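Local coordinates for GTP-binding protein (Pyrococcus horikoshii, PDB 1WXQ) that probably binds GTP and may hydrolyse nucleoside triphosphates, as an Obg-type GTPase that also carries a TGS domain, at residues Gly149-Lys152 against Phe153-Ile157. Sequence-based numbering, arbitrary orientation.
Sequences GWDK and FAKRI
Phe153 leans CD2 over one face of the Trp150 indole, toward its rim, with CZ3 of Trp150 3.7 Å from CE2 of Phe153. The two planes are tilted by 29° and offset rather than stacked face on face, 5.0 Å between the centroid of the indole's six-membered ring and that of the phenyl, with only the indole's rim near the phenyl. Both residues carry CG anti to the backbone N (chi1 175° for Trp150, 170° for Phe153), and around the start of this short turn that sends the two rings out on the same side. There Trp150 packs on Pro195 and meets the ring of Trp198, while Phe153 rests on Ala167 and Ile168 of helix 164-171. Replacing the indole by an alanine side chain is likely to leave the Phe153 ring without its aromatic neighbour and open a gap against Pro195 and Trp198.

The solvent-facing side is polar. Asp151 and Lys155 run side by side, and OD1 of Asp151 forms a salt bridge with NZ of Lys155 at 3.6 Å; the Lys155 chain is bent at chi3 and chi4. Beneath them the backbone adds two weak i to i+4 hydrogen bonds, from Ala154 N to Trp150 O (3.4 Å) and from Lys155 N to Asp151 O (3.5 Å). An aromatic pair at i to i+3 and an acid-base pair at i to i+4 on another side are the pattern of a short amphipathic helical turn, here packed through its aromatic side against helix 164-171 and the Pro195-Trp198 region.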
ATOM      1  N   GLY A 149     -17.269 -10.991  23.113  1.00 24.10           N
ATOM      2  CA  GLY A 149     -17.365 -12.434  23.029  1.00 25.14           C
ATOM      3  C   GLY A 149     -16.171 -13.085  23.687  1.00 27.08           C
ATOM      4  O   GLY A 149     -16.213 -14.244  24.067  1.00 29.43           O
ATOM      5  N   TRP A 150     -15.087 -12.338  23.829  1.00 29.60           N
ATOM      6  CA  TRP A 150     -13.714 -12.830  23.991  1.00 34.20           C
ATOM      7  C   TRP A 150     -13.574 -13.851  25.134  1.00 38.08           C
ATOM      8  O   TRP A 150     -12.536 -14.471  25.325  1.00 41.69           O
ATOM      9  CB  TRP A 150     -12.804 -11.629  24.256  1.00 34.16           C
ATOM     10  CG  TRP A 150     -11.432 -12.095  24.557  1.00 33.71           C
ATOM     11  CD1 TRP A 150     -10.868 -12.297  25.836  1.00 34.33           C
ATOM     12  CD2 TRP A 150     -10.439 -12.531  23.596  1.00 29.15           C
ATOM     13  NE1 TRP A 150      -9.619 -12.829  25.776  1.00 28.85           N
ATOM     14  CE2 TRP A 150      -9.316 -12.986  24.331  1.00 26.96           C
ATOM     15  CE3 TRP A 150     -10.408 -12.574  22.205  1.00 22.81           C
ATOM     16  CZ2 TRP A 150      -8.207 -13.480  23.665  1.00 26.25           C
ATOM     17  CZ3 TRP A 150      -9.299 -13.068  21.539  1.00 25.63           C
ATOM     18  CH2 TRP A 150      -8.189 -13.520  22.276  1.00 26.80           C
ATOM     19  N   ASP A 151     -14.653 -14.057  25.939  1.00 41.73           N
ATOM     20  CA  ASP A 151     -14.518 -15.012  27.018  1.00 43.43           C
ATOM     21  C   ASP A 151     -14.857 -16.396  26.481  1.00 45.01           C
ATOM     22  O   ASP A 151     -14.219 -17.397  26.780  1.00 42.64           O
ATOM     23  CB  ASP A 151     -15.516 -14.617  28.109  1.00 45.11           C
ATOM     24  CG  ASP A 151     -14.820 -14.571  29.463  1.00 46.78           C
ATOM     25  OD1 ASP A 151     -14.613 -15.645  30.036  1.00 42.48           O
ATOM     26  OD2 ASP A 151     -14.556 -13.481  29.960  1.00 53.98           O
ATOM     27  N   LYS A 152     -15.934 -16.425  25.673  1.00 48.29           N
ATOM     28  CA  LYS A 152     -16.408 -17.602  24.932  1.00 52.39           C
ATOM     29  C   LYS A 152     -15.687 -17.669  23.607  1.00 54.14           C
ATOM     30  O   LYS A 152     -16.256 -17.930  22.542  1.00 57.02           O
ATOM     31  CB  LYS A 152     -17.911 -17.488  24.673  1.00 52.61           C
ATOM     32  CG  LYS A 152     -18.734 -17.736  25.918  1.00 57.11           C
ATOM     33  CD  LYS A 152     -20.208 -17.638  25.603  1.00 63.58           C
ATOM     34  CE  LYS A 152     -21.105 -17.782  26.816  1.00 64.72           C
ATOM     35  NZ  LYS A 152     -22.482 -17.636  26.378  1.00 67.05           N
ATOM     36  N   PHE A 153     -14.409 -17.311  23.700  1.00 54.99           N
ATOM     37  CA  PHE A 153     -13.479 -17.686  22.679  1.00 55.08           C
ATOM     38  C   PHE A 153     -12.229 -18.282  23.327  1.00 54.71           C
ATOM     39  O   PHE A 153     -11.706 -19.296  22.875  1.00 55.61           O
ATOM     40  CB  PHE A 153     -13.154 -16.432  21.878  1.00 56.17           C
ATOM     41  CG  PHE A 153     -12.009 -16.709  20.961  1.00 55.60           C
ATOM     42  CD1 PHE A 153     -12.257 -17.007  19.630  1.00 58.42           C
ATOM     43  CD2 PHE A 153     -10.716 -16.526  21.410  1.00 56.51           C
ATOM     44  CE1 PHE A 153     -11.196 -17.104  18.737  1.00 59.75           C
ATOM     45  CE2 PHE A 153      -9.656 -16.624  20.511  1.00 60.02           C
ATOM     46  CZ  PHE A 153      -9.885 -16.916  19.168  1.00 59.76           C
ATOM     47  N   ALA A 154     -11.833 -17.723  24.454  1.00 53.75           N
ATOM     48  CA  ALA A 154     -10.627 -18.207  25.116  1.00 53.99           C
ATOM     49  C   ALA A 154     -10.791 -19.634  25.651  1.00 53.83           C
ATOM     50  O   ALA A 154      -9.842 -20.402  25.759  1.00 54.13           O
ATOM     51  CB  ALA A 154     -10.301 -17.254  26.267  1.00 52.59           C
ATOM     52  N   LYS A 155     -12.039 -19.972  26.030  1.00 55.18           N
ATOM     53  CA  LYS A 155     -12.230 -21.277  26.634  1.00 57.45           C
ATOM     54  C   LYS A 155     -12.658 -22.333  25.601  1.00 58.05           C
ATOM     55  O   LYS A 155     -12.619 -23.530  25.844  1.00 59.59           O
ATOM     56  CB  LYS A 155     -13.302 -21.145  27.710  1.00 57.09           C
ATOM     57  CG  LYS A 155     -12.942 -20.079  28.745  1.00 56.49           C
ATOM     58  CD  LYS A 155     -13.722 -20.247  30.044  1.00 54.84           C
ATOM     59  CE  LYS A 155     -15.029 -19.448  30.048  1.00 55.20           C
ATOM     60  NZ  LYS A 155     -15.251 -18.895  31.378  1.00 54.89           N
ATOM     61  N   ARG A 156     -13.106 -21.869  24.417  1.00 59.75           N
ATOM     62  CA  ARG A 156     -13.392 -22.825  23.349  1.00 61.32           C
ATOM     63  C   ARG A 156     -12.117 -23.302  22.640  1.00 62.42           C
ATOM     64  O   ARG A 156     -12.122 -23.658  21.469  1.00 63.40           O
ATOM     65  CB  ARG A 156     -14.324 -22.149  22.342  1.00 61.74           C
ATOM     66  CG  ARG A 156     -15.150 -23.159  21.546  1.00 65.02           C
ATOM     67  CD  ARG A 156     -14.733 -23.211  20.072  1.00 72.86           C
ATOM     68  NE  ARG A 156     -14.226 -21.907  19.634  1.00 76.16           N
ATOM     69  CZ  ARG A 156     -14.099 -21.706  18.310  1.00 76.47           C
ATOM     70  NH1 ARG A 156     -14.433 -22.661  17.458  1.00 75.43           N
ATOM     71  NH2 ARG A 156     -13.632 -20.537  17.860  1.00 77.21           N
ATOM     72  N   ILE A 157     -11.021 -23.086  23.402  1.00 62.65           N
ATOM     73  CA  ILE A 157      -9.715 -23.146  22.750  1.00 62.82           C
ATOM     74  C   ILE A 157      -8.605 -23.540  23.727  1.00 62.57           C
ATOM     75  O   ILE A 157      -7.504 -23.914  23.352  1.00 62.18           O
ATOM     76  CB  ILE A 157      -9.431 -21.777  22.131  1.00 62.82           C
ATOM     77  CG1 ILE A 157     -10.406 -21.523  20.977  1.00 63.04           C
ATOM     78  CG2 ILE A 157      -7.997 -21.733  21.563  1.00 63.38           C
ATOM     79  CD1 ILE A 157     -10.397 -20.121  20.636  1.00 60.95           C
TER